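Local coordinates for inactive dihydroorotase-like domain (Chaetomium thermophilum, PDB 5NNL), which belongs to the dihydroorotase-like family as an inactive member, with an alpha/beta barrel flanked by a smaller group of antiparallel strands, at residues S40-M45 / V70-N75; A280-E285 / G308-V313. One frame throughout, in Å; residues are numbered along the deposited sequence.

In the fold
Contact 1 joins two neighbouring parallel strands of the barrel. Contact 2 pairs two antiparallel strands in the smaller beta region beside it. Their centres lie about 18 Å apart. Contact 1 is about 10 Å from the centre of the chain and fully buried. Contact 2 is about 20 Å from that centre and partly buried. Strand 3-11 links them, since it runs between strand 39-44 and strand 281-291. The two also touch directly: S40 OG packs on A280 CB at 3.5 Å. F315, just beyond residues 308-313, packs on S40 and D73. Along the chain, contact 1 closes before contact 2 opens.

Contact 1: S40-M45 / V70-N75; sequences SMIRIM and VYCDFN
M41 and D73 lead one face of this parallel strand pair, with N75 beside them. The bend at chi2 (-69°) lays the M41 sulfur obliquely across D73; SD is 3.8 Å from D73 CB. The turn at chi3 then carries CE on toward N75, 4.2 Å from its ND2. The polar ends turn to other partners: D73 OD1 to A334 N, D73 OD2 to Q277, and N75 OD1 to S337.

I42 and F74 occupy the other face. I42 CG1 meets C72 SG at 3.8 Å and F74 CB at 4.0 Å. From that CB, a chi1 of 73° turns the F74 ring away from the 40-45 strand. I44 CG1 still reaches ring atom CD2 of F74, at 4.0 Å and obliquely.

Four backbone bonds join the strands: D73 N to S40 O, I42 N to D73 O, N75 N to I42 O and I44 N to N75 O. The last is nearly straight, at 3.0 Å and 173°.

The pair belongs to the beta-alpha-beta unit formed with helix 56-64. I42, I44 and C72 pack on helix 26-37, while strand 3-11 bonds to the other edge of strand 39-44.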
loop_
_atom_site.group_PDB
_atom_site.type_symbol
_atom_site.label_atom_id
_atom_site.label_comp_id
_atom_site.label_asym_id
_atom_site.label_seq_id
_atom_site.Cartn_x
_atom_site.Cartn_y
_atom_site.Cartn_z
ATOM N N SER A 40 8.509 7.308 4.961
ATOM C CA SER A 40 9.119 7.014 6.253
ATOM C C SER A 40 8.322 6.000 7.064
ATOM O O SER A 40 8.756 5.628 8.159
ATOM C CB SER A 40 9.284 8.305 7.064
ATOM O OG SER A 40 8.030 8.909 7.332
ATOM N N MET A 41 7.173 5.555 6.559
ATOM C CA MET A 41 6.334 4.578 7.240
ATOM C C MET A 41 5.612 3.756 6.186
ATOM O O MET A 41 4.965 4.321 5.300
ATOM C CB MET A 41 5.314 5.260 8.156
ATOM C CG MET A 41 5.490 4.966 9.637
ATOM S SD MET A 41 5.115 3.256 10.075
ATOM C CE MET A 41 3.914 3.510 11.377
ATOM N N ILE A 42 5.713 2.434 6.288
ATOM C CA ILE A 42 5.073 1.535 5.334
ATOM C C ILE A 42 4.409 0.395 6.090
ATOM O O ILE A 42 4.959 -0.126 7.067
ATOM C CB ILE A 42 6.076 0.984 4.295
ATOM C CG1 ILE A 42 7.158 0.136 4.969
ATOM C CG2 ILE A 42 6.700 2.126 3.511
ATOM C CD1 ILE A 42 8.070 -0.595 3.989
ATOM N N ARG A 43 3.219 0.014 5.637
ATOM C CA ARG A 43 2.587 -1.222 6.070
ATOM C C ARG A 43 2.987 -2.328 5.107
ATOM O O ARG A 43 2.869 -2.172 3.886
ATOM C CB ARG A 43 1.066 -1.084 6.122
ATOM C CG ARG A 43 0.337 -2.422 6.226
ATOM C CD ARG A 43 -1.173 -2.279 6.299
ATOM N NE ARG A 43 -1.802 -3.587 6.168
ATOM C CZ ARG A 43 -1.950 -4.234 5.015
ATOM N NH1 ARG A 43 -1.526 -3.690 3.879
ATOM N NH2 ARG A 43 -2.522 -5.429 4.997
ATOM N N ILE A 44 3.466 -3.435 5.658
ATOM C CA ILE A 44 3.938 -4.558 4.863
ATOM C C ILE A 44 2.752 -5.450 4.523
ATOM O O ILE A 44 2.007 -5.878 5.413
ATOM C CB ILE A 44 5.025 -5.341 5.618
ATOM C CG1 ILE A 44 6.124 -4.394 6.121
ATOM C CG2 ILE A 44 5.617 -6.419 4.730
ATOM C CD1 ILE A 44 6.795 -3.582 5.032
ATOM N N MET A 45 2.574 -5.724 3.238
ATOM C CA MET A 45 1.482 -6.581 2.793
ATOM C C MET A 45 1.712 -7.996 3.307
ATOM O O MET A 45 2.747 -8.599 2.993
ATOM C CB MET A 45 1.388 -6.575 1.271
ATOM C CG MET A 45 1.109 -5.197 0.679
ATOM S SD MET A 45 0.992 -5.206 -1.116
ATOM C CE MET A 45 -0.503 -6.163 -1.351
ATOM N N VAL A 70 16.245 -1.916 9.486
ATOM C CA VAL A 70 15.420 -1.336 8.436
ATOM C C VAL A 70 15.678 0.163 8.380
ATOM O O VAL A 70 16.170 0.773 9.333
ATOM C CB VAL A 70 13.918 -1.619 8.639
ATOM C CG1 VAL A 70 13.605 -3.053 8.276
ATOM C CG2 VAL A 70 13.495 -1.317 10.071
ATOM N N TYR A 71 15.331 0.754 7.239
ATOM C CA TYR A 71 15.643 2.148 6.958
ATOM C C TYR A 71 14.417 3.045 6.944
ATOM O O TYR A 71 14.543 4.242 6.666
ATOM C CB TYR A 71 16.393 2.243 5.629
ATOM C CG TYR A 71 17.735 1.559 5.703
ATOM C CD1 TYR A 71 18.825 2.189 6.298
ATOM C CD2 TYR A 71 17.907 0.271 5.215
ATOM C CE1 TYR A 71 20.054 1.563 6.383
ATOM C CE2 TYR A 71 19.133 -0.364 5.293
ATOM C CZ TYR A 71 20.203 0.287 5.882
ATOM O OH TYR A 71 21.429 -0.331 5.966
ATOM N N CYS A 72 13.239 2.498 7.229
ATOM C CA CYS A 72 12.058 3.279 7.551
ATOM C C CYS A 72 11.302 2.518 8.632
ATOM O O CYS A 72 11.616 1.364 8.935
ATOM C CB CYS A 72 11.187 3.532 6.310
ATOM S SG CYS A 72 10.432 2.057 5.588
ATOM N N ASP A 73 10.315 3.173 9.237
ATOM C CA ASP A 73 9.450 2.485 10.183
ATOM C C ASP A 73 8.412 1.657 9.432
ATOM O O ASP A 73 8.103 1.913 8.264
ATOM C CB ASP A 73 8.765 3.484 11.116
ATOM C CG ASP A 73 9.749 4.220 12.004
ATOM O OD1 ASP A 73 10.882 3.720 12.175
ATOM O OD2 ASP A 73 9.391 5.293 12.532
ATOM N N PHE A 74 7.875 0.646 10.109
ATOM C CA PHE A 74 6.964 -0.260 9.428
ATOM C C PHE A 74 6.046 -0.939 10.432
ATOM O O PHE A 74 6.324 -0.996 11.632
ATOM C CB PHE A 74 7.729 -1.306 8.606
ATOM C CG PHE A 74 8.396 -2.366 9.433
ATOM C CD1 PHE A 74 9.657 -2.157 9.971
ATOM C CD2 PHE A 74 7.766 -3.579 9.663
ATOM C CE1 PHE A 74 10.273 -3.134 10.729
ATOM C CE2 PHE A 74 8.377 -4.557 10.418
ATOM C CZ PHE A 74 9.631 -4.337 10.952
ATOM N N ASN A 75 4.929 -1.430 9.906
ATOM C CA ASN A 75 3.988 -2.272 10.622
ATOM C C ASN A 75 3.843 -3.574 9.852
ATOM O O ASN A 75 3.828 -3.571 8.616
ATOM C CB ASN A 75 2.618 -1.594 10.748
ATOM C CG ASN A 75 2.305 -1.150 12.162
ATOM O OD1 ASN A 75 2.557 -1.874 13.126
ATOM N ND2 ASN A 75 1.743 0.048 12.291
#

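Contact 2: A280-E285 / G308-V313; sequences ATVEIE and GVVQRV
E283 O accepts two backbone bonds, from Q311 N at 2.7 Å and from R312 N at 3.2 Å. Two successive residues thus face one, which is a classic beta bulge. On the return side, E283 N donates to R312 O at 2.8 Å, nearly straight at 171°. Past the bulge, E285 and V309 form a hydrogen-bonded antiparallel pair.

The bulge brings Q311 in line with two acidic side chains. Its side-chain amide lies between the carboxylates of E283 and E285, which come from opposite sides. The E283 carboxylate is stacked over the amide with the planes 15° apart. The E285 carboxylate stacks on the other side, 22° from parallel. E283 CG is anti to the backbone N and the chain is extended, which lifts the carboxylate to the level of the amide. The extended E285 chain runs alongside V309, and its end leans in, with OE2 3.6 Å from V309 CG1.

R312 stands on the far side of E283 from Q311. Its NE makes a long salt bridge with E283 OE1 at 3.9 Å, approached obliquely. A water bonds to T281 OG1 at 2.7 Å and donates to R312 O. T281 OG1 also bonds to T314 OG1.

V282, I284, V310 and V313 make the opposite, apolar face. V282 CG1 meets V310 CG1 at 4.2 Å, and V282 CG2 reaches V313. I284 continues this face onto strand 3-11 and helix 242-251.

One face of the pair is therefore apolar. The other is mainly polar and charged, with buried V309 among E283, E285 and R312. R312 would offset part of the E283 charge, though at this length probably only weakly. E285 OE2 has a long, weak ion pair with R288 NH1.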
loop_
_atom_site.group_PDB
_atom_site.type_symbol
_atom_site.label_atom_id
_atom_site.label_comp_id
_atom_site.label_asym_id
_atom_site.label_seq_id
_atom_site.Cartn_x
_atom_site.Cartn_y
_atom_site.Cartn_z
ATOM N N ALA A 280 10.855 13.237 10.388
ATOM C CA ALA A 280 10.713 12.666 9.054
ATOM C C ALA A 280 10.161 13.747 8.135
ATOM O O ALA A 280 9.012 14.172 8.290
ATOM C CB ALA A 280 9.808 11.436 9.078
ATOM N N THR A 281 10.982 14.204 7.190
ATOM C CA THR A 281 10.588 15.252 6.260
ATOM C C THR A 281 11.006 14.873 4.847
ATOM O O THR A 281 11.954 14.109 4.642
ATOM C CB THR A 281 11.209 16.611 6.637
ATOM O OG1 THR A 281 12.625 16.575 6.425
ATOM C CG2 THR A 281 10.923 16.950 8.097
ATOM N N VAL A 282 10.278 15.418 3.873
ATOM C CA VAL A 282 10.539 15.200 2.455
ATOM C C VAL A 282 10.520 16.548 1.748
ATOM O O VAL A 282 9.524 17.277 1.821
ATOM C CB VAL A 282 9.502 14.255 1.817
ATOM C CG1 VAL A 282 9.828 14.009 0.347
ATOM C CG2 VAL A 282 9.436 12.951 2.566
ATOM N N GLU A 283 11.605 16.866 1.048
ATOM C CA GLU A 283 11.694 18.064 0.226
ATOM C C GLU A 283 11.702 17.650 -1.237
ATOM O O GLU A 283 12.522 16.818 -1.644
ATOM C CB GLU A 283 12.949 18.876 0.551
ATOM C CG GLU A 283 13.045 20.194 -0.215
ATOM C CD GLU A 283 14.280 21.000 0.149
ATOM O OE1 GLU A 283 15.313 20.381 0.494
ATOM O OE2 GLU A 283 14.214 22.248 0.094
ATOM N N ILE A 284 10.801 18.239 -2.021
ATOM C CA ILE A 284 10.541 17.811 -3.390
ATOM C C ILE A 284 10.675 19.005 -4.321
ATOM O O ILE A 284 10.069 20.058 -4.089
ATOM C CB ILE A 284 9.142 17.177 -3.519
ATOM C CG1 ILE A 284 9.113 15.842 -2.775
ATOM C CG2 ILE A 284 8.766 16.961 -4.975
ATOM C CD1 ILE A 284 7.814 15.561 -2.124
ATOM N N GLU A 285 11.468 18.837 -5.376
ATOM C CA GLU A 285 11.522 19.789 -6.483
ATOM C C GLU A 285 10.412 19.382 -7.445
ATOM O O GLU A 285 10.581 18.511 -8.299
ATOM C CB GLU A 285 12.904 19.786 -7.124
ATOM C CG GLU A 285 13.982 20.351 -6.189
ATOM C CD GLU A 285 15.392 19.857 -6.484
ATOM O OE1 GLU A 285 16.342 20.645 -6.295
ATOM O OE2 GLU A 285 15.559 18.685 -6.884
ATOM N N GLY A 308 9.062 15.795 -10.485
ATOM C CA GLY A 308 9.032 15.522 -9.064
ATOM C C GLY A 308 10.247 14.752 -8.595
ATOM O O GLY A 308 10.251 13.516 -8.598
ATOM N N VAL A 309 11.286 15.474 -8.190
ATOM C CA VAL A 309 12.516 14.875 -7.685
ATOM C C VAL A 309 12.518 14.988 -6.169
ATOM O O VAL A 309 12.222 16.055 -5.615
ATOM C CB VAL A 309 13.755 15.550 -8.302
ATOM C CG1 VAL A 309 15.033 15.143 -7.566
ATOM C CG2 VAL A 309 13.866 15.186 -9.779
ATOM N N VAL A 310 12.842 13.885 -5.498
ATOM C CA VAL A 310 12.954 13.853 -4.041
ATOM C C VAL A 310 14.311 14.456 -3.682
ATOM O O VAL A 310 15.338 13.776 -3.712
ATOM C CB VAL A 310 12.799 12.435 -3.490
ATOM C CG1 VAL A 310 12.920 12.436 -1.974
ATOM C CG2 VAL A 310 11.467 11.850 -3.918
ATOM N N GLN A 311 14.316 15.741 -3.326
ATOM C CA GLN A 311 15.578 16.439 -3.100
ATOM C C GLN A 311 16.244 15.973 -1.812
ATOM O O GLN A 311 17.463 15.775 -1.774
ATOM C CB GLN A 311 15.343 17.951 -3.076
ATOM C CG GLN A 311 16.557 18.779 -2.644
ATOM C CD GLN A 311 16.301 20.281 -2.709
ATOM O OE1 GLN A 311 15.155 20.728 -2.784
ATOM N NE2 GLN A 311 17.372 21.064 -2.684
ATOM N N ARG A 312 15.466 15.784 -0.750
ATOM C CA ARG A 312 16.038 15.403 0.531
ATOM C C ARG A 312 14.972 14.733 1.383
ATOM O O ARG A 312 13.836 15.206 1.452
ATOM C CB ARG A 312 16.605 16.621 1.267
ATOM C CG ARG A 312 17.272 16.283 2.597
ATOM C CD ARG A 312 17.587 17.517 3.430
ATOM N NE ARG A 312 16.406 18.355 3.630
ATOM C CZ ARG A 312 16.186 19.125 4.693
ATOM N NH1 ARG A 312 17.058 19.176 5.695
ATOM N NH2 ARG A 312 15.074 19.847 4.756
ATOM N N VAL A 313 15.357 13.641 2.039
ATOM C CA VAL A 313 14.523 12.966 3.025
ATOM C C VAL A 313 15.320 12.873 4.314
ATOM O O VAL A 313 16.451 12.371 4.314
ATOM C CB VAL A 313 14.085 11.567 2.553
ATOM C CG1 VAL A 313 13.314 10.826 3.654
ATOM C CG2 VAL A 313 13.243 11.674 1.290
HETATM O O HOH W 1 13.815 16.853 4.039
#